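PDB 6ERC: peroxinectin A, which is a secreted heme peroxidase that uses hydrogen peroxide to oxidise phenolic donors, iodide and thiocyanate. Local coordinates for residues 50-55 with 379-384; 67-72 with 503-508. All blocks are in the same frame, centred on the assembly; numbering follows the deposited sequence.

Contact 1 of 2, residues 50-55 with 379-384. With HEM (protoporphyrin IX containing Fe), chain F.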
loop_
_atom_site.group_PDB
_atom_site.type_symbol
_atom_site.label_atom_id
_atom_site.label_comp_id
_atom_site.label_asym_id
_atom_site.label_seq_id
_atom_site.Cartn_x
_atom_site.Cartn_y
_atom_site.Cartn_z
ATOM N N ALA A 50 -20.080 -12.880 -1.978
ATOM C CA ALA A 50 -21.423 -12.445 -1.610
ATOM C C ALA A 50 -21.371 -11.129 -0.845
ATOM O O ALA A 50 -22.084 -10.176 -1.180
ATOM C CB ALA A 50 -22.118 -13.528 -0.784
ATOM N N ILE A 51 -20.524 -11.054 0.184
ATOM C CA ILE A 51 -20.358 -9.803 0.916
ATOM C C ILE A 51 -19.947 -8.685 -0.031
ATOM O O ILE A 51 -20.347 -7.528 0.149
ATOM C CB ILE A 51 -19.332 -9.976 2.055
ATOM C CG1 ILE A 51 -19.784 -11.053 3.047
ATOM C CG2 ILE A 51 -19.105 -8.654 2.773
ATOM C CD1 ILE A 51 -21.047 -10.715 3.825
ATOM N N SER A 52 -19.143 -9.005 -1.047
ATOM C CA SER A 52 -18.740 -7.997 -2.022
ATOM C C SER A 52 -19.948 -7.449 -2.770
ATOM O O SER A 52 -20.115 -6.231 -2.899
ATOM C CB SER A 52 -17.727 -8.595 -3.000
ATOM O OG SER A 52 -17.339 -7.649 -3.979
ATOM N N ASN A 53 -20.809 -8.339 -3.267
ATOM C CA ASN A 53 -21.978 -7.895 -4.019
ATOM C C ASN A 53 -22.959 -7.140 -3.131
ATOM O O ASN A 53 -23.573 -6.161 -3.570
ATOM C CB ASN A 53 -22.664 -9.093 -4.675
ATOM C CG ASN A 53 -21.853 -9.678 -5.811
ATOM O OD1 ASN A 53 -21.262 -8.947 -6.608
ATOM N ND2 ASN A 53 -21.813 -11.001 -5.892
ATOM N N ILE A 54 -23.122 -7.574 -1.881
ATOM C CA ILE A 54 -24.133 -6.972 -1.018
ATOM C C ILE A 54 -23.686 -5.591 -0.553
ATOM O O ILE A 54 -24.452 -4.623 -0.613
ATOM C CB ILE A 54 -24.441 -7.895 0.178
ATOM C CG1 ILE A 54 -25.159 -9.164 -0.299
ATOM C CG2 ILE A 54 -25.305 -7.174 1.216
ATOM C CD1 ILE A 54 -25.172 -10.284 0.720
ATOM N N ILE A 55 -22.452 -5.481 -0.079
ATOM C CA ILE A 55 -21.973 -4.270 0.581
ATOM C C ILE A 55 -21.183 -3.375 -0.369
ATOM O O ILE A 55 -21.457 -2.181 -0.475
ATOM C CB ILE A 55 -21.136 -4.644 1.824
ATOM C CG1 ILE A 55 -22.070 -5.093 2.950
ATOM C CG2 ILE A 55 -20.268 -3.469 2.277
ATOM C CD1 ILE A 55 -21.363 -5.652 4.157
ATOM N N LEU A 379 -11.299 -7.220 -6.048
ATOM C CA LEU A 379 -10.415 -6.771 -4.980
ATOM C C LEU A 379 -11.137 -6.714 -3.640
ATOM O O LEU A 379 -10.532 -6.993 -2.599
ATOM C CB LEU A 379 -9.825 -5.408 -5.336
ATOM C CG LEU A 379 -8.745 -4.859 -4.404
ATOM C CD1 LEU A 379 -7.650 -5.885 -4.132
ATOM C CD2 LEU A 379 -8.142 -3.609 -5.016
ATOM N N ALA A 380 -12.421 -6.359 -3.640
ATOM C CA ALA A 380 -13.201 -6.423 -2.410
ATOM C C ALA A 380 -13.230 -7.845 -1.861
ATOM O O ALA A 380 -13.009 -8.066 -0.665
ATOM C CB ALA A 380 -14.618 -5.913 -2.663
ATOM N N SER A 381 -13.492 -8.826 -2.729
ATOM C CA SER A 381 -13.507 -10.218 -2.290
ATOM C C SER A 381 -12.135 -10.658 -1.798
ATOM O O SER A 381 -12.024 -11.333 -0.768
ATOM C CB SER A 381 -13.978 -11.124 -3.427
ATOM O OG SER A 381 -15.279 -10.770 -3.856
ATOM N N ARG A 382 -11.076 -10.291 -2.524
ATOM C CA ARG A 382 -9.729 -10.663 -2.103
ATOM C C ARG A 382 -9.426 -10.138 -0.706
ATOM O O ARG A 382 -8.774 -10.818 0.094
ATOM C CB ARG A 382 -8.700 -10.147 -3.108
ATOM C CG ARG A 382 -8.711 -10.893 -4.437
ATOM C CD ARG A 382 -7.479 -10.581 -5.283
ATOM N NE ARG A 382 -6.274 -11.244 -4.782
ATOM C CZ ARG A 382 -5.966 -12.520 -5.010
ATOM N NH1 ARG A 382 -6.776 -13.288 -5.730
ATOM N NH2 ARG A 382 -4.846 -13.035 -4.513
ATOM N N ASN A 383 -9.900 -8.933 -0.389
ATOM C CA ASN A 383 -9.671 -8.381 0.942
ATOM C C ASN A 383 -10.407 -9.190 2.002
ATOM O O ASN A 383 -9.825 -9.559 3.028
ATOM C CB ASN A 383 -10.099 -6.916 0.982
ATOM C CG ASN A 383 -9.276 -6.045 0.049
ATOM O OD1 ASN A 383 -8.088 -6.286 -0.158
ATOM N ND2 ASN A 383 -9.908 -5.029 -0.522
ATOM N N LEU A 384 -11.691 -9.479 1.770
ATOM C CA LEU A 384 -12.451 -10.296 2.711
ATOM C C LEU A 384 -11.782 -11.646 2.925
ATOM O O LEU A 384 -11.629 -12.104 4.063
ATOM C CB LEU A 384 -13.883 -10.480 2.208
ATOM C CG LEU A 384 -14.917 -9.437 2.641
ATOM C CD1 LEU A 384 -15.146 -9.476 4.148
ATOM C CD2 LEU A 384 -14.511 -8.043 2.202
HETATM C CHA HEM F . -3.060 -4.962 -1.227
HETATM C CHB HEM F . -4.334 -3.554 -5.673
HETATM C CHC HEM F . -4.575 1.051 -4.123
HETATM C CHD HEM F . -3.535 -0.410 0.376
HETATM C C1A HEM F . -3.444 -4.983 -2.545
HETATM C C2A HEM F . -3.667 -6.165 -3.339
HETATM C C3A HEM F . -4.022 -5.786 -4.570
HETATM C C4A HEM F . -4.030 -4.341 -4.592
HETATM C CMA HEM F . -4.358 -6.701 -5.768
HETATM C CAA HEM F . -3.524 -7.603 -2.813
HETATM C CBA HEM F . -4.922 -8.204 -2.791
HETATM C CGA HEM F . -4.978 -9.338 -1.801
HETATM O O1A HEM F . -4.788 -9.090 -0.582
HETATM O O2A HEM F . -5.226 -10.493 -2.229
HETATM C C1B HEM F . -4.487 -2.189 -5.634
HETATM C C2B HEM F . -4.806 -1.362 -6.771
HETATM C C3B HEM F . -4.869 -0.086 -6.352
HETATM C C4B HEM F . -4.594 -0.071 -4.929
HETATM C CMB HEM F . -5.010 -1.939 -8.187
HETATM C CAB HEM F . -5.182 1.200 -7.152
HETATM C CBB HEM F . -5.520 1.194 -8.446
HETATM C C1C HEM F . -4.325 1.066 -2.768
HETATM C C2C HEM F . -4.319 2.235 -1.905
HETATM C C3C HEM F . -4.026 1.823 -0.652
HETATM C C4C HEM F . -3.844 0.389 -0.703
HETATM C CMC HEM F . -4.619 3.649 -2.446
HETATM C CAC HEM F . -3.875 2.578 0.695
HETATM C CBC HEM F . -4.002 3.895 0.873
HETATM C C1D HEM F . -3.274 -1.758 0.323
HETATM C C2D HEM F . -2.798 -2.571 1.419
HETATM C C3D HEM F . -2.680 -3.824 0.970
HETATM C C4D HEM F . -3.056 -3.848 -0.421
HETATM C CMD HEM F . -2.519 -2.053 2.844
HETATM C CAD HEM F . -2.191 -5.060 1.745
HETATM C CBD HEM F . -0.669 -4.956 1.754
HETATM C CGD HEM F . -0.028 -6.322 1.699
HETATM O O1D HEM F . 0.139 -6.856 0.572
HETATM O O2D HEM F . 0.328 -6.882 2.766
HETATM N NA HEM F . -3.673 -3.884 -3.342
HETATM N NB HEM F . -4.364 -1.374 -4.526
HETATM N NC HEM F . -4.030 -0.039 -1.999
HETATM N ND HEM F . -3.419 -2.570 -0.783
HETATM FE FE HEM F . -3.831 -1.970 -2.641
#
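Ser52 lays its CB against Ser381 OG at 3.4 Å, where helix 48-56 crosses helix 379-390 of the animal heme peroxidase fold. The two short helical segments run at 126° to each other, their axes approaching to 8.7 Å, and Ser52 and Ser381 form the nearest pair of CA atoms. The side chains between the helices here are small, which is consistent with the close approach: Ser52 OG also rests on the methyl of Ala380, CB, at 3.5 Å. Beside the serines the contact is apolar: Ile51, just before Ser52, sets CG2 against CG of Leu384, one turn past Ser381, at 4.3 Å. Both serine hydroxyls find a common polar partner in Asp378, whose OD2 they each hydrogen-bond; Ser52 OG also bonds Arg365. With OG anti to the backbone N (chi1 179°), the Ser52 hydroxyl points across to helix 379-390, and the carboxylate of Asp378 ties the two helices together.

The other side of helix 379-390 faces the heme. Leu379 drapes its two methyls over a face of the porphyrin, CD1 coming within 3.7 Å of C3A. Arg382, its chain bent at chi3, donates NE to the heme propionate oxygen O2A at 2.9 Å with an N-H...O angle of 136°, while Arg386 also hydrogen-bonds the heme. The two arginines bring positive charge to the propionate side of the cofactor, which is likely to balance its carboxylates. A leucine in place of Arg382 would probably leave O2A without its NE-H donor and weaken the heme's tie to this helix. Propionate carbon CBA lies at the edge of the Arg382 guanidinium, in its plane, whereas O2A approaches that group obliquely.

Contact 2 of 2, residues 67-72 with 503-508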
loop_
_atom_site.group_PDB
_atom_site.type_symbol
_atom_site.label_atom_id
_atom_site.label_comp_id
_atom_site.label_asym_id
_atom_site.label_seq_id
_atom_site.Cartn_x
_atom_site.Cartn_y
_atom_site.Cartn_z
ATOM N N HIS A 67 -12.362 16.026 0.143
ATOM C CA HIS A 67 -11.828 16.734 -1.022
ATOM C C HIS A 67 -10.353 16.399 -1.242
ATOM O O HIS A 67 -9.512 17.277 -1.446
ATOM C CB HIS A 67 -12.035 18.242 -0.885
ATOM C CG HIS A 67 -13.457 18.633 -0.638
ATOM N ND1 HIS A 67 -14.425 18.570 -1.614
ATOM C CD2 HIS A 67 -14.075 19.089 0.478
ATOM C CE1 HIS A 67 -15.580 18.973 -1.113
ATOM N NE2 HIS A 67 -15.394 19.294 0.154
ATOM N N LEU A 68 -10.046 15.109 -1.206
ATOM C CA LEU A 68 -8.694 14.627 -1.431
ATOM C C LEU A 68 -8.490 14.281 -2.901
ATOM O O LEU A 68 -9.444 14.112 -3.666
ATOM C CB LEU A 68 -8.408 13.409 -0.552
ATOM C CG LEU A 68 -7.946 13.700 0.879
ATOM C CD1 LEU A 68 -8.652 14.910 1.474
ATOM C CD2 LEU A 68 -8.170 12.477 1.752
ATOM N N THR A 69 -7.226 14.177 -3.289
ATOM C CA THR A 69 -6.846 13.998 -4.680
ATOM C C THR A 69 -6.431 12.557 -4.949
ATOM O O THR A 69 -6.119 11.792 -4.034
ATOM C CB THR A 69 -5.696 14.940 -5.048
ATOM O OG1 THR A 69 -4.553 14.638 -4.240
ATOM C CG2 THR A 69 -6.091 16.388 -4.824
ATOM N N ASP A 70 -6.427 12.196 -6.234
ATOM C CA ASP A 70 -5.902 10.896 -6.631
ATOM C C ASP A 70 -4.453 10.734 -6.196
ATOM O O ASP A 70 -4.027 9.626 -5.850
ATOM C CB ASP A 70 -6.021 10.717 -8.145
ATOM C CG ASP A 70 -7.463 10.643 -8.617
ATOM O OD1 ASP A 70 -8.312 10.091 -7.881
ATOM O OD2 ASP A 70 -7.747 11.136 -9.732
ATOM N N MET A 71 -3.682 11.827 -6.204
ATOM C CA MET A 71 -2.292 11.760 -5.766
ATOM C C MET A 71 -2.181 11.309 -4.317
ATOM O O MET A 71 -1.184 10.685 -3.937
ATOM C CB MET A 71 -1.624 13.125 -5.952
ATOM C CG MET A 71 -0.167 13.182 -5.513
ATOM S SD MET A 71 0.896 12.032 -6.410
ATOM C CE MET A 71 1.162 12.937 -7.931
ATOM N N PHE A 72 -3.188 11.613 -3.493
ATOM C CA PHE A 72 -3.150 11.217 -2.088
ATOM C C PHE A 72 -3.138 9.700 -1.940
ATOM O O PHE A 72 -2.367 9.150 -1.144
ATOM C CB PHE A 72 -4.338 11.822 -1.337
ATOM C CG PHE A 72 -4.506 11.292 0.060
ATOM C CD1 PHE A 72 -3.686 11.729 1.085
ATOM C CD2 PHE A 72 -5.489 10.360 0.348
ATOM C CE1 PHE A 72 -3.838 11.244 2.370
ATOM C CE2 PHE A 72 -5.647 9.871 1.631
ATOM C CZ PHE A 72 -4.822 10.314 2.643
ATOM N N TYR A 503 1.060 24.703 -13.004
ATOM C CA TYR A 503 0.751 25.064 -11.628
ATOM C C TYR A 503 0.612 23.821 -10.757
ATOM O O TYR A 503 -0.011 22.829 -11.146
ATOM C CB TYR A 503 -0.532 25.887 -11.544
ATOM C CG TYR A 503 -0.936 26.127 -10.108
ATOM C CD1 TYR A 503 -0.264 27.058 -9.328
ATOM C CD2 TYR A 503 -1.962 25.401 -9.523
ATOM C CE1 TYR A 503 -0.613 27.273 -8.010
ATOM C CE2 TYR A 503 -2.320 25.607 -8.203
ATOM C CZ TYR A 503 -1.641 26.545 -7.452
ATOM O OH TYR A 503 -1.991 26.757 -6.139
ATOM N N VAL A 504 1.190 23.892 -9.560
ATOM C CA VAL A 504 1.158 22.801 -8.594
ATOM C C VAL A 504 0.871 23.401 -7.226
ATOM O O VAL A 504 1.644 24.235 -6.738
ATOM C CB VAL A 504 2.482 22.016 -8.566
ATOM C CG1 VAL A 504 2.435 20.917 -7.514
ATOM C CG2 VAL A 504 2.777 21.432 -9.937
ATOM N N GLN A 505 -0.230 22.979 -6.604
ATOM C CA GLN A 505 -0.580 23.478 -5.287
ATOM C C GLN A 505 0.444 23.011 -4.253
ATOM O O GLN A 505 1.126 22.002 -4.451
ATOM C CB GLN A 505 -1.984 23.014 -4.893
ATOM C CG GLN A 505 -2.136 21.515 -4.650
ATOM C CD GLN A 505 -2.652 20.767 -5.859
ATOM O OE1 GLN A 505 -2.407 21.151 -7.002
ATOM N NE2 GLN A 505 -3.384 19.687 -5.609
ATOM N N PRO A 506 0.573 23.735 -3.135
ATOM C CA PRO A 506 1.557 23.320 -2.118
ATOM C C PRO A 506 1.269 21.955 -1.519
ATOM O O PRO A 506 2.201 21.167 -1.313
ATOM C CB PRO A 506 1.466 24.439 -1.068
ATOM C CG PRO A 506 0.155 25.111 -1.315
ATOM C CD PRO A 506 -0.094 24.998 -2.778
ATOM N N ASN A 507 0.007 21.651 -1.226
ATOM C CA ASN A 507 -0.392 20.349 -0.695
ATOM C C ASN A 507 -1.115 19.596 -1.804
ATOM O O ASN A 507 -2.316 19.787 -2.014
ATOM C CB ASN A 507 -1.276 20.501 0.536
ATOM C CG ASN A 507 -1.623 19.169 1.167
ATOM O OD1 ASN A 507 -1.005 18.145 0.868
ATOM N ND2 ASN A 507 -2.611 19.174 2.051
ATOM N N VAL A 508 -0.381 18.729 -2.509
ATOM C CA VAL A 508 -0.958 17.992 -3.632
ATOM C C VAL A 508 -1.877 16.866 -3.190
ATOM O O VAL A 508 -2.364 16.111 -4.040
ATOM C CB VAL A 508 0.149 17.419 -4.542
ATOM C CG1 VAL A 508 0.962 18.543 -5.151
ATOM C CG2 VAL A 508 1.046 16.457 -3.774
#
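Thr69 reaches Val508 with its hydroxyl, joining the N-terminus of helix 70-80 to the loop that follows helix 490-497, near the C-terminal end of this animal heme peroxidase fold. Thr69 is the N-cap of the helix, and its OG1 works in two directions. As donor it gives a short hydrogen bond to Val508 O, 2.6 Å long; the C=O...OG1 angle is 136°, and the donor is tilted 19° from the carbonyl plane. As acceptor it takes a weak capping bond from Phe72 N at 3.4 Å. The backbone of Thr69 also pairs with that of Phe509, so the loop is held by main chain and side chain together.

The apolar part belongs to Met71 and Val508, whose side chains cross at a slant, Met71 CG against Val508 CG2 at 3.9 Å. Met71 CG stands anti to its own N (chi1 179°), which sends it toward the valine; Phe490 and Ile349 touch both side chains.

Gln505 is a looser neighbour whose amide is engaged with Ile349 O. Thr69 CG2 comes no nearer to Gln505 NE2 than 4.3 Å.

Overall arrangement
Both contacts are buried and lie equally far from the centre of the chain, about 19 Å, yet they sit well apart, with centres 30 Å from each other and nearest atoms about 14 Å apart. Each joins an early helix, 48-56 or 70-80, to a part hundreds of residues later, and their segments alternate along the chain. Contact 1 is helix on helix, with small side chains between the axes, polar ends tied through an aspartate outside it, and a direct grip on the heme. Contact 2 is helix start on loop, carried by a direct threonine-to-carbonyl bond and one apolar pair, with the side chain of Met71 about 11 Å from the heme.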